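Local coordinates for protein pectate lyase (Bacillus subtilis, PDB 5AMV) that cleaves polygalacturonate by calcium-dependent elimination, releasing oligosaccharides with unsaturated non-reducing ends, at residues A[4-9]-A[153-158]; A[268-273]-A[378-383]. One frame throughout, in Å; residues are numbered along the deposited sequence. Where two conformers were deposited one is given.

Contact 1: A[4-9]-A[153-158]; sequences GHQTLG and IIRNIE
Ile-153 meets the N-terminal loop with the end of its side chain. Its CG1 branch is extended (chi2 172°), which carries CD1 to 3.6 Å from the backbone O of Gln-6. The same methyl lies 4.1 Å from CA of Thr-7. This is plain van der Waals contact against the loop backbone. Trp-195, on the neighbouring strand 194-197, also touches Ile-153.

Arg-155 makes the polar half of the contact. Its chain bends at chi3 (70°) and crosses the side chain of Gln-6 at about a right angle. NH1 donates to Gln-6 OE1 at 2.9 Å, with an N-H...O angle of 150°. The bond is somewhat bent, and OE1 sits a little out of the guanidinium plane. CB of Gln-6 lies in that plane at the edge, 3.5 Å from NH1. Three waters complete the link. Water 1 joins NH1 to the backbone O of Gln-6. Waters 2 and 3 each bridge NH2 and OE1, and each has one weak bond. Arg-155 NE also forms a salt bridge with Asp-197, and Gln-6 NE2 bonds to Ala-1 O. Each side chain thus has a second partner that helps fix its polar end.

The contact lays an irregular N-terminal segment over Ile-153 and Arg-155 of strand 152-155, in the parallel beta-helix of polysaccharide lyase family 1.

Contact 2: A[268-273]-A[378-383]; sequences LHHNRY and SIDASA
The backbones stay well apart, with His-270 and Asp-380 nearest at 9.3 Å between their CA atoms, and side chains must bridge the gap. His-270 lies where strand 266-274 is interrupted. The contact ties the beta-helix to the segment leading into the C-terminal helix 382-392, away from the annotated calcium and glycan sites.

One hydrogen bond carries the contact. His-270 NE2 donates to Asp-380 OD2 at 2.7 Å, and the N-H...O angle of 162° is fairly straight. The oxygen lies almost in the ring plane, at the edge. NE2 meets OD2 from above the carboxylate plane, 53° out of it. Ring and carboxylate planes are 68° apart. Both side chains have CG beside the backbone N, and they cross at about a right angle. Asp-380 OD1 is farther from the ring, at 4.0 Å from NE2.

The other ring nitrogen is also engaged. His-270 ND1 is hydrogen-bonded to His-269 ND1 at 2.8 Å. His-269 NE2 bonds in turn to Asp-12. Tyr-239 stacks on the His-270 ring. On the far partner, Asn-388 of helix 382-392 bonds to the same OD2, which thus has two partners.

The ring of His-270 is held at both nitrogens, so its rotation is well defined. A proton on NE2 facing a carboxylate would probably be stabilised, and the aspartate may raise the basicity of the imidazole.

Both segments of contact 1 are joined before contact 2 begins in the sequence. Their centres are about 19 Å apart, and their nearest atoms are about 7 Å apart without touching. Both involve strands of the parallel beta-helix: 152-155 in contact 1 and 266-274 in contact 2. Strands 194-197 and 235-245 lie between these two in the pairing order. Each contact brings a part of the chain near one terminus onto this framework. Segment 4-9 comes from the N-terminal loop, and segment 378-383 leads into helix 382-392. Parts of the chain near its N- and C-terminal ends are thus laid against the beta-helix, away from the annotated calcium and glycan sites.

Contact 1: A[4-9]-A[153-158]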
loop_
_atom_site.group_PDB
_atom_site.type_symbol
_atom_site.label_atom_id
_atom_site.label_comp_id
_atom_site.label_asym_id
_atom_site.label_seq_id
_atom_site.Cartn_x
_atom_site.Cartn_y
_atom_site.Cartn_z
ATOM N N GLY A 4 -14.641 9.881 -13.933
ATOM C CA GLY A 4 -13.683 10.929 -13.694
ATOM C C GLY A 4 -14.221 12.049 -12.819
ATOM O O GLY A 4 -13.443 12.743 -12.193
ATOM N N HIS A 5 -15.552 12.221 -12.802
ATOM C CA HIS A 5 -16.204 13.324 -12.054
ATOM C C HIS A 5 -16.852 12.876 -10.731
ATOM O O HIS A 5 -17.336 13.709 -9.971
ATOM C CB HIS A 5 -17.217 14.090 -12.916
ATOM C CG HIS A 5 -16.582 14.896 -14.016
ATOM N ND1 HIS A 5 -16.280 14.364 -15.251
ATOM C CD2 HIS A 5 -16.190 16.191 -14.059
ATOM C CE1 HIS A 5 -15.713 15.291 -16.004
ATOM N NE2 HIS A 5 -15.654 16.412 -15.307
ATOM N N GLN A 6 -16.830 11.581 -10.459
ATOM C CA GLN A 6 -17.388 11.014 -9.237
ATOM C C GLN A 6 -16.558 11.358 -8.006
ATOM O O GLN A 6 -15.344 11.571 -8.087
ATOM C CB GLN A 6 -17.567 9.509 -9.386
ATOM C CG GLN A 6 -18.802 9.145 -10.196
ATOM C CD GLN A 6 -18.827 7.698 -10.583
ATOM O OE1 GLN A 6 -18.203 6.856 -9.936
ATOM N NE2 GLN A 6 -19.531 7.393 -11.660
ATOM N N THR A 7 -17.234 11.467 -6.869
ATOM C CA THR A 7 -16.583 11.865 -5.628
ATOM C C THR A 7 -16.935 10.869 -4.539
ATOM O O THR A 7 -17.864 10.066 -4.700
ATOM C CB THR A 7 -17.002 13.263 -5.182
ATOM O OG1 THR A 7 -18.416 13.293 -4.997
ATOM C CG2 THR A 7 -16.580 14.361 -6.222
ATOM N N LEU A 8 -16.191 10.933 -3.434
ATOM C CA LEU A 8 -16.424 10.021 -2.306
ATOM C C LEU A 8 -17.734 10.408 -1.621
ATOM O O LEU A 8 -17.956 11.582 -1.307
ATOM C CB LEU A 8 -15.258 10.140 -1.312
ATOM C CG LEU A 8 -15.311 9.293 -0.045
ATOM C CD1 LEU A 8 -15.291 7.785 -0.449
ATOM C CD2 LEU A 8 -14.152 9.636 0.838
ATOM N N GLY A 9 -18.572 9.415 -1.348
ATOM C CA GLY A 9 -19.889 9.695 -0.732
ATOM C C GLY A 9 -19.678 10.275 0.657
ATOM O O GLY A 9 -18.685 9.976 1.321
ATOM N N ILE A 153 -8.211 11.418 -5.526
ATOM C CA ILE A 153 -8.971 10.204 -5.819
ATOM C C ILE A 153 -8.173 9.358 -6.819
ATOM O O ILE A 153 -7.759 9.877 -7.832
ATOM C CB ILE A 153 -10.365 10.559 -6.393
ATOM C CG1 ILE A 153 -11.205 11.282 -5.324
ATOM C CG2 ILE A 153 -11.073 9.319 -6.907
ATOM C CD1 ILE A 153 -12.523 11.836 -5.880
ATOM N N ILE A 154 -8.000 8.065 -6.521
ATOM C CA ILE A 154 -7.328 7.123 -7.428
ATOM C C ILE A 154 -8.250 5.901 -7.585
ATOM O O ILE A 154 -8.540 5.238 -6.587
ATOM C CB ILE A 154 -5.975 6.627 -6.831
ATOM C CG1 ILE A 154 -5.076 7.808 -6.369
ATOM C CG2 ILE A 154 -5.285 5.666 -7.824
ATOM C CD1 ILE A 154 -4.603 8.728 -7.471
ATOM N N ARG A 155 -8.692 5.594 -8.813
ATOM C CA ARG A 155 -9.643 4.512 -9.055
ATOM C C ARG A 155 -9.376 3.741 -10.346
ATOM O O ARG A 155 -8.944 4.321 -11.342
ATOM C CB ARG A 155 -11.112 5.012 -9.104
ATOM C CG ARG A 155 -11.505 5.854 -7.858
ATOM C CD ARG A 155 -12.934 6.428 -7.927
ATOM N NE ARG A 155 -13.928 5.360 -7.806
ATOM C CZ ARG A 155 -15.225 5.528 -8.052
ATOM N NH1 ARG A 155 -15.689 6.697 -8.479
ATOM N NH2 ARG A 155 -16.055 4.504 -7.909
ATOM N N ASN A 156 -9.742 2.470 -10.322
ATOM C CA ASN A 156 -9.884 1.637 -11.522
ATOM C C ASN A 156 -8.574 1.450 -12.291
ATOM O O ASN A 156 -8.565 1.414 -13.537
ATOM C CB ASN A 156 -10.961 2.205 -12.464
ATOM C CG ASN A 156 -11.408 1.184 -13.480
ATOM O OD1 ASN A 156 -11.647 0.026 -13.133
ATOM N ND2 ASN A 156 -11.590 1.626 -14.733
ATOM N N ILE A 157 -7.480 1.316 -11.532
ATOM C CA ILE A 157 -6.147 1.106 -12.112
ATOM C C ILE A 157 -5.510 -0.121 -11.460
ATOM O O ILE A 157 -5.591 -0.289 -10.253
ATOM C CB ILE A 157 -5.214 2.324 -11.871
ATOM C CG1 ILE A 157 -5.716 3.575 -12.603
ATOM C CG2 ILE A 157 -3.726 2.037 -12.301
ATOM C CD1 ILE A 157 -5.337 4.868 -11.839
ATOM N N GLU A 158 -4.819 -0.889 -12.278
ATOM C CA GLU A 158 -4.017 -2.021 -11.812
ATOM C C GLU A 158 -2.567 -1.532 -11.689
ATOM O O GLU A 158 -1.930 -1.175 -12.682
ATOM C CB GLU A 158 -4.109 -3.234 -12.764
ATOM C CG GLU A 158 -3.192 -4.391 -12.281
ATOM C CD GLU A 158 -3.232 -5.604 -13.195
ATOM O OE1 GLU A 158 -4.075 -5.630 -14.131
ATOM O OE2 GLU A 158 -2.452 -6.548 -12.961
HETATM O O HOH W 1 -14.090 9.182 -9.108
HETATM O O HOH W 2 -18.716 5.461 -6.970
HETATM O O HOH W 3 -18.499 4.086 -10.119
#

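Contact 2: A[268-273]-A[378-383]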
loop_
_atom_site.group_PDB
_atom_site.type_symbol
_atom_site.label_atom_id
_atom_site.label_comp_id
_atom_site.label_asym_id
_atom_site.label_seq_id
_atom_site.Cartn_x
_atom_site.Cartn_y
_atom_site.Cartn_z
ATOM N N LEU A 268 -10.938 0.972 5.794
ATOM C CA LEU A 268 -10.736 -0.057 4.771
ATOM C C LEU A 268 -11.979 -0.895 4.663
ATOM O O LEU A 268 -12.339 -1.584 5.623
ATOM C CB LEU A 268 -9.578 -1.004 5.143
ATOM C CG LEU A 268 -8.228 -0.322 5.435
ATOM C CD1 LEU A 268 -7.190 -1.384 5.697
ATOM C CD2 LEU A 268 -7.751 0.521 4.256
ATOM N N HIS A 269 -12.632 -0.861 3.506
ATOM C CA HIS A 269 -13.765 -1.781 3.354
ATOM C C HIS A 269 -13.903 -2.408 1.989
ATOM O O HIS A 269 -13.523 -1.822 0.999
ATOM C CB HIS A 269 -15.082 -1.112 3.846
ATOM C CG HIS A 269 -15.647 -0.068 2.917
ATOM N ND1 HIS A 269 -16.483 -0.383 1.862
ATOM C CD2 HIS A 269 -15.509 1.288 2.900
ATOM C CE1 HIS A 269 -16.827 0.727 1.229
ATOM N NE2 HIS A 269 -16.255 1.755 1.838
ATOM N N HIS A 270 -14.497 -3.608 1.965
ATOM C CA HIS A 270 -14.707 -4.399 0.747
ATOM C C HIS A 270 -13.451 -4.613 -0.085
ATOM O O HIS A 270 -13.531 -4.803 -1.326
ATOM C CB HIS A 270 -15.827 -3.774 -0.089
ATOM C CG HIS A 270 -17.173 -3.843 0.561
ATOM N ND1 HIS A 270 -17.684 -2.808 1.322
ATOM C CD2 HIS A 270 -18.114 -4.815 0.563
ATOM C CE1 HIS A 270 -18.888 -3.141 1.764
ATOM N NE2 HIS A 270 -19.164 -4.364 1.334
ATOM N N ASN A 271 -12.305 -4.594 0.582
ATOM C CA ASN A 271 -11.092 -5.013 -0.098
ATOM C C ASN A 271 -10.859 -6.509 -0.091
ATOM O O ASN A 271 -11.269 -7.228 0.835
ATOM C CB ASN A 271 -9.893 -4.319 0.509
ATOM C CG ASN A 271 -10.036 -2.823 0.478
ATOM O OD1 ASN A 271 -9.956 -2.189 -0.596
ATOM N ND2 ASN A 271 -10.250 -2.217 1.662
ATOM N N ARG A 272 -10.193 -6.979 -1.147
ATOM C CA ARG A 272 -9.825 -8.380 -1.275
ATOM C C ARG A 272 -8.320 -8.530 -1.143
ATOM O O ARG A 272 -7.596 -7.769 -1.781
ATOM C CB ARG A 272 -10.285 -8.880 -2.654
ATOM C CG ARG A 272 -10.025 -10.369 -2.887
ATOM C CD ARG A 272 -10.582 -10.765 -4.275
ATOM N NE ARG A 272 -10.393 -12.208 -4.472
ATOM C CZ ARG A 272 -10.579 -12.824 -5.636
ATOM N NH1 ARG A 272 -10.942 -12.118 -6.708
ATOM N NH2 ARG A 272 -10.418 -14.133 -5.725
ATOM N N TYR A 273 -7.876 -9.480 -0.308
ATOM C CA TYR A 273 -6.433 -9.757 -0.114
ATOM C C TYR A 273 -6.238 -11.228 -0.397
ATOM O O TYR A 273 -6.665 -12.074 0.388
ATOM C CB TYR A 273 -5.976 -9.442 1.330
ATOM C CG TYR A 273 -6.253 -8.004 1.781
ATOM C CD1 TYR A 273 -7.497 -7.633 2.285
ATOM C CD2 TYR A 273 -5.249 -7.022 1.711
ATOM C CE1 TYR A 273 -7.754 -6.328 2.697
ATOM C CE2 TYR A 273 -5.477 -5.734 2.169
ATOM C CZ TYR A 273 -6.738 -5.388 2.612
ATOM O OH TYR A 273 -7.034 -4.117 3.025
ATOM N N SER A 378 -23.163 1.221 4.576
ATOM C CA SER A 378 -23.806 -0.005 5.055
ATOM C C SER A 378 -22.810 -1.138 5.273
ATOM O O SER A 378 -21.965 -1.411 4.422
ATOM C CB SER A 378 -24.882 -0.439 4.067
ATOM O OG SER A 378 -25.972 0.451 4.140
ATOM N N ILE A 379 -22.923 -1.800 6.423
ATOM C CA ILE A 379 -22.066 -2.937 6.748
ATOM C C ILE A 379 -22.779 -4.244 6.393
ATOM O O ILE A 379 -23.817 -4.575 6.989
ATOM C CB ILE A 379 -21.612 -2.875 8.229
ATOM C CG1 ILE A 379 -20.899 -1.544 8.494
ATOM C CG2 ILE A 379 -20.721 -4.088 8.587
ATOM C CD1 ILE A 379 -20.492 -1.349 9.930
ATOM N N ASP A 380 -22.248 -4.974 5.414
ATOM C CA ASP A 380 -22.795 -6.262 4.986
ATOM C C ASP A 380 -22.679 -7.239 6.135
ATOM O O ASP A 380 -21.734 -7.210 6.929
ATOM C CB ASP A 380 -22.014 -6.863 3.808
ATOM C CG ASP A 380 -22.015 -5.975 2.571
ATOM O OD1 ASP A 380 -22.904 -5.092 2.434
ATOM O OD2 ASP A 380 -21.105 -6.167 1.726
ATOM N N ALA A 381 -23.640 -8.141 6.192
ATOM C CA ALA A 381 -23.518 -9.349 7.023
ATOM C C ALA A 381 -22.264 -10.132 6.610
ATOM O O ALA A 381 -21.956 -10.279 5.411
ATOM C CB ALA A 381 -24.780 -10.230 6.834
ATOM N N SER A 382 -21.561 -10.677 7.595
ATOM C CA SER A 382 -20.366 -11.478 7.290
ATOM C C SER A 382 -20.572 -12.583 6.267
ATOM O O SER A 382 -19.707 -12.839 5.425
ATOM C CB SER A 382 -19.806 -12.065 8.560
ATOM O OG SER A 382 -19.614 -11.063 9.535
ATOM N N ALA A 383 -21.717 -13.277 6.328
ATOM C CA ALA A 383 -21.988 -14.360 5.379
ATOM C C ALA A 383 -22.025 -13.918 3.915
ATOM O O ALA A 383 -21.895 -14.745 3.025
ATOM C CB ALA A 383 -23.359 -15.034 5.738
#